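Long-range contacts in cell division control protein Cdc48 (Mycobacterium smegmatis, PDB 5E7P), which probably binds and hydrolyses ATP as a member of the AAA ATPase family: residues Ala272-Ala277 / Leu387-Pro392; Phe324-Asp329 / Ile364-Val369. One frame throughout, in Å; residues are numbered along the deposited sequence.

Contact 1: residues Ala272-Ala277 / Leu387-Pro392; sequences AGVGKA and LGLSLP. With ADP (adenosine-5'-diphosphate), chain C.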
# COMPACT_ATOMS: atom_id res chain seq x y z
N ALA A 272 4.14 -1.14 1.88
CA ALA A 272 4.50 -2.55 1.79
C ALA A 272 5.48 -2.80 0.64
O ALA A 272 5.25 -2.38 -0.49
CB ALA A 272 3.24 -3.40 1.61
N GLY A 273 6.58 -3.47 0.95
CA GLY A 273 7.57 -3.81 -0.05
C GLY A 273 8.42 -2.64 -0.48
O GLY A 273 9.12 -2.70 -1.50
N VAL A 274 8.37 -1.56 0.29
CA VAL A 274 9.16 -0.38 -0.04
C VAL A 274 10.65 -0.62 0.25
O VAL A 274 11.51 0.05 -0.30
CB VAL A 274 8.66 0.88 0.71
CG1 VAL A 274 9.17 0.88 2.14
CG2 VAL A 274 9.10 2.14 -0.02
N GLY A 275 10.93 -1.59 1.12
CA GLY A 275 12.30 -1.96 1.43
C GLY A 275 12.69 -1.69 2.87
O GLY A 275 13.84 -1.36 3.15
N LYS A 276 11.74 -1.85 3.79
CA LYS A 276 12.01 -1.60 5.21
C LYS A 276 12.96 -2.62 5.83
O LYS A 276 13.91 -2.26 6.52
CB LYS A 276 10.70 -1.55 6.00
CG LYS A 276 9.76 -0.45 5.56
CD LYS A 276 8.49 -0.46 6.40
CE LYS A 276 7.73 -1.76 6.24
NZ LYS A 276 7.23 -1.94 4.85
N ALA A 277 12.71 -3.90 5.58
CA ALA A 277 13.52 -4.97 6.15
C ALA A 277 14.92 -4.99 5.53
O ALA A 277 15.91 -5.20 6.23
CB ALA A 277 12.84 -6.32 5.98
N LEU A 387 10.47 5.57 12.54
CA LEU A 387 11.06 6.01 11.29
C LEU A 387 10.15 5.62 10.13
O LEU A 387 9.84 4.44 9.95
CB LEU A 387 12.44 5.36 11.13
CG LEU A 387 13.56 6.18 10.48
CD1 LEU A 387 13.57 7.60 11.03
CD2 LEU A 387 14.89 5.51 10.74
N GLY A 388 9.70 6.61 9.36
CA GLY A 388 8.80 6.36 8.25
C GLY A 388 9.48 6.46 6.90
O GLY A 388 10.07 7.49 6.57
N LEU A 389 9.40 5.40 6.11
CA LEU A 389 9.97 5.38 4.77
C LEU A 389 8.97 5.90 3.73
O LEU A 389 7.77 5.95 3.99
CB LEU A 389 10.45 3.98 4.40
CG LEU A 389 11.93 3.67 4.67
CD1 LEU A 389 12.32 4.07 6.08
CD2 LEU A 389 12.23 2.20 4.43
N SER A 390 9.48 6.26 2.56
CA SER A 390 8.65 6.86 1.53
C SER A 390 8.71 6.09 0.21
O SER A 390 9.69 5.40 -0.07
CB SER A 390 9.09 8.31 1.29
OG SER A 390 8.45 8.85 0.16
N LEU A 391 7.65 6.21 -0.59
CA LEU A 391 7.63 5.68 -1.95
C LEU A 391 8.71 6.35 -2.78
O LEU A 391 8.99 7.53 -2.61
CB LEU A 391 6.28 5.93 -2.63
CG LEU A 391 5.00 5.22 -2.15
CD1 LEU A 391 3.79 5.87 -2.80
CD2 LEU A 391 5.04 3.74 -2.46
N PRO A 392 9.32 5.59 -3.71
CA PRO A 392 10.31 6.17 -4.62
C PRO A 392 9.65 7.05 -5.68
O PRO A 392 8.65 6.63 -6.28
CB PRO A 392 10.92 4.93 -5.29
CG PRO A 392 9.86 3.89 -5.21
CD PRO A 392 9.15 4.14 -3.91
PB ADP C . 9.37 -4.21 3.29
O1B ADP C . 7.99 -4.79 3.14
O2B ADP C . 10.18 -4.84 4.39
O3B ADP C . 9.44 -2.71 3.27
PA ADP C . 11.46 -5.54 1.93
O1A ADP C . 11.13 -6.96 2.29
O2A ADP C . 12.51 -4.80 2.72
O3A ADP C . 10.08 -4.71 1.93
O5' ADP C . 11.84 -5.53 0.38
C5' ADP C . 10.80 -5.68 -0.58
C4' ADP C . 11.26 -6.74 -1.57
O4' ADP C . 12.12 -6.12 -2.53
C3' ADP C . 12.06 -7.82 -0.86
O3' ADP C . 11.54 -9.11 -1.19
C2' ADP C . 13.48 -7.69 -1.38
O2' ADP C . 13.98 -8.98 -1.76
C1' ADP C . 13.38 -6.78 -2.60
N9 ADP C . 14.44 -5.75 -2.60
C8 ADP C . 14.49 -4.66 -1.81
N7 ADP C . 15.60 -3.92 -2.09
C5 ADP C . 16.27 -4.54 -3.08
C6 ADP C . 17.51 -4.31 -3.85
N6 ADP C . 18.29 -3.23 -3.61
N1 ADP C . 17.86 -5.21 -4.80
C2 ADP C . 17.10 -6.30 -5.05
N3 ADP C . 15.96 -6.57 -4.39
C4 ADP C . 15.50 -5.75 -3.41
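Val274 meets the chain Leu389-Pro392 with both of its methyl groups, and the bulk of the contact is apolar. Val274 CG1 lies 4.0 Å from Leu389 CB. The other branch, Val274 CG2, stands anti to the backbone N and reaches further along the segment, 3.3 Å from Ser390 O and 4.4 Å from Pro392 CD. Leu389 CD2 turns to the start of the helix, where it packs 3.8 Å from Lys276 CG. Leu389 also touches Val268 of strand 265-269.

Polar bonding is directed the other way, to the ADP. Its β-phosphate O3B takes Gly275 N at 2.8 Å and the backbone N of Lys276, the latter nearly straight at 171°. Lys276 NZ joins them 2.8 Å from O3B, because its chain bends at chi3 (-62°) and chi4 (-65°) and curls back over the phosphate; NZ also bonds Gly270 O. Gly273 N holds O1B, and Ala277 N reaches O2B at 2.9 Å.

The chemistry is thus divided: one flank of this Walker A P-loop packs hydrophobically on 387-392, while its amides and lysine wrap the phosphate, which probably offsets part of its negative charge.

Contact 2: residues Phe324-Asp329 / Ile364-Val369; sequences FIADVD and IATSAV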
# COMPACT_ATOMS: atom_id res chain seq x y z
N PHE A 324 16.16 -8.11 15.56
CA PHE A 324 15.33 -7.59 14.48
C PHE A 324 14.12 -8.48 14.20
O PHE A 324 14.25 -9.67 13.92
CB PHE A 324 16.16 -7.39 13.20
CG PHE A 324 15.34 -7.08 11.98
CD1 PHE A 324 14.34 -6.13 12.02
CD2 PHE A 324 15.60 -7.73 10.78
CE1 PHE A 324 13.59 -5.85 10.89
CE2 PHE A 324 14.85 -7.45 9.65
CZ PHE A 324 13.85 -6.51 9.70
N ILE A 325 12.93 -7.89 14.30
CA ILE A 325 11.70 -8.58 13.95
C ILE A 325 11.04 -7.93 12.74
O ILE A 325 10.49 -6.83 12.84
CB ILE A 325 10.70 -8.64 15.13
CG1 ILE A 325 11.33 -9.35 16.33
CG2 ILE A 325 9.43 -9.35 14.72
CD1 ILE A 325 10.44 -9.41 17.54
N ALA A 326 11.11 -8.60 11.60
CA ALA A 326 10.50 -8.10 10.38
C ALA A 326 8.98 -8.28 10.44
O ALA A 326 8.49 -9.37 10.72
CB ALA A 326 11.07 -8.81 9.17
N ASP A 327 8.26 -7.19 10.19
CA ASP A 327 6.80 -7.20 10.17
C ASP A 327 6.21 -7.70 11.49
O ASP A 327 5.56 -8.75 11.56
CB ASP A 327 6.28 -8.01 8.97
CG ASP A 327 6.83 -7.50 7.65
OD1 ASP A 327 6.35 -6.46 7.16
OD2 ASP A 327 7.76 -8.14 7.10
N VAL A 328 6.46 -6.92 12.54
CA VAL A 328 6.09 -7.27 13.90
C VAL A 328 4.58 -7.15 14.14
O VAL A 328 4.06 -7.61 15.15
CB VAL A 328 6.88 -6.40 14.91
CG1 VAL A 328 6.36 -4.97 14.90
CG2 VAL A 328 6.83 -6.99 16.32
N ASP A 329 3.87 -6.55 13.19
CA ASP A 329 2.42 -6.40 13.34
C ASP A 329 1.68 -7.74 13.25
O ASP A 329 0.56 -7.87 13.72
CB ASP A 329 1.85 -5.39 12.34
CG ASP A 329 2.25 -5.69 10.91
OD1 ASP A 329 3.41 -6.10 10.69
OD2 ASP A 329 1.40 -5.53 10.01
N ILE A 364 15.16 -3.38 16.68
CA ILE A 364 14.53 -2.78 15.51
C ILE A 364 13.42 -3.68 14.98
O ILE A 364 13.63 -4.87 14.77
CB ILE A 364 15.54 -2.53 14.37
CG1 ILE A 364 16.68 -1.62 14.85
CG2 ILE A 364 14.85 -1.93 13.16
CD1 ILE A 364 17.77 -1.44 13.83
N ALA A 365 12.25 -3.10 14.76
CA ALA A 365 11.13 -3.84 14.18
C ALA A 365 10.52 -3.07 13.01
O ALA A 365 10.54 -1.84 12.99
CB ALA A 365 10.09 -4.12 15.24
N THR A 366 9.98 -3.80 12.05
CA THR A 366 9.32 -3.18 10.91
C THR A 366 7.82 -3.49 10.90
O THR A 366 7.37 -4.45 11.52
CB THR A 366 9.92 -3.64 9.57
OG1 THR A 366 9.80 -5.06 9.46
CG2 THR A 366 11.40 -3.25 9.48
N SER A 367 7.08 -2.65 10.19
CA SER A 367 5.64 -2.81 10.04
C SER A 367 5.16 -1.77 9.04
O SER A 367 5.49 -0.60 9.17
CB SER A 367 4.92 -2.60 11.37
OG SER A 367 3.52 -2.62 11.19
N ALA A 368 4.40 -2.19 8.04
CA ALA A 368 3.90 -1.26 7.03
C ALA A 368 3.12 -0.13 7.68
O ALA A 368 3.44 1.04 7.48
CB ALA A 368 3.04 -1.99 6.01
N VAL A 369 2.12 -0.48 8.47
CA VAL A 369 1.32 0.51 9.19
C VAL A 369 1.59 0.40 10.70
O VAL A 369 1.29 -0.62 11.31
CB VAL A 369 -0.18 0.31 8.92
CG1 VAL A 369 -1.01 1.37 9.63
CG2 VAL A 369 -0.45 0.34 7.42
O HOH W 1 4.13 -5.03 8.13
O HOH W 2 8.86 -4.99 6.83
O HOH W 3 1.25 -3.11 8.93
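Thr366 has the most surface buried in this contact, and its two branches face different partners in 324-329. A chi1 of 59° turns Thr366 OG1 toward that chain, where it accepts the N-H of Asp327 at 2.7 Å with an angle of 167°. Thr366 CG2 instead packs 3.7 Å from Phe324 CE1. The backbone of Thr366 is held as well: its N donates to Ile325 O, and its O receives Val328 N at 2.8 Å, almost head-on to the carbonyl. Thus three residues, Ile325, Asp327 and Val328, are tied to one threonine as the strand gives way to the loop.

Phe324 meets the neighbouring strand with its ring edge. With CG anti to the backbone N, Phe324 CD1 comes 3.1 Å from Ile364 O, close to the ring plane, while Ala326 N lies over one face.

Ile364 offers that same oxygen to Ile325 N, an in-plane bond of 3.1 Å, and its CG2 is 4.4 Å from Phe324 CD1. The strand axes run parallel, 4.9 Å apart at an angle of 2°.

Beyond the strands, water 1 donates to Asp327 OD1 and Asp329 OD1 and accepts the N-H of Ala368; Asp329 OD2 bonds Asn194 ND2.

The two strands are the ends of a beta-alpha-beta crossover through helix 344-356. Residues 324-327 lie at the Walker B position; aligned with the second ATPase domain, Ala326 replaces the motif aspartate and Asp327 the glutamate, so the motif is probably degenerate. Ser367 probably occupies the sensor 1 position, where that domain has Asn630.

Contact 1 and contact 2 belong to one RecA-like sheet, their centres 11 Å apart, and contact 2 is nested in the loop of chain that contact 1 closes. Strand 265-269, which leads into the P-loop, lies between strands 361-366 and 385-388. The two contacts touch directly: Lys276 CB packs 3.9 Å from Thr366 CG2, Ala277 CB lies 3.9 Å from Phe324 CZ, and Lys276 CE is 3.8 Å from Ser367 C. Residues 272-277 therefore pack against 387-392 and against both strands of contact 2. Both contacts border the ADP: residues 272-277 bind its phosphates, and the Asp327 side chain comes within about 5 Å of the nucleotide.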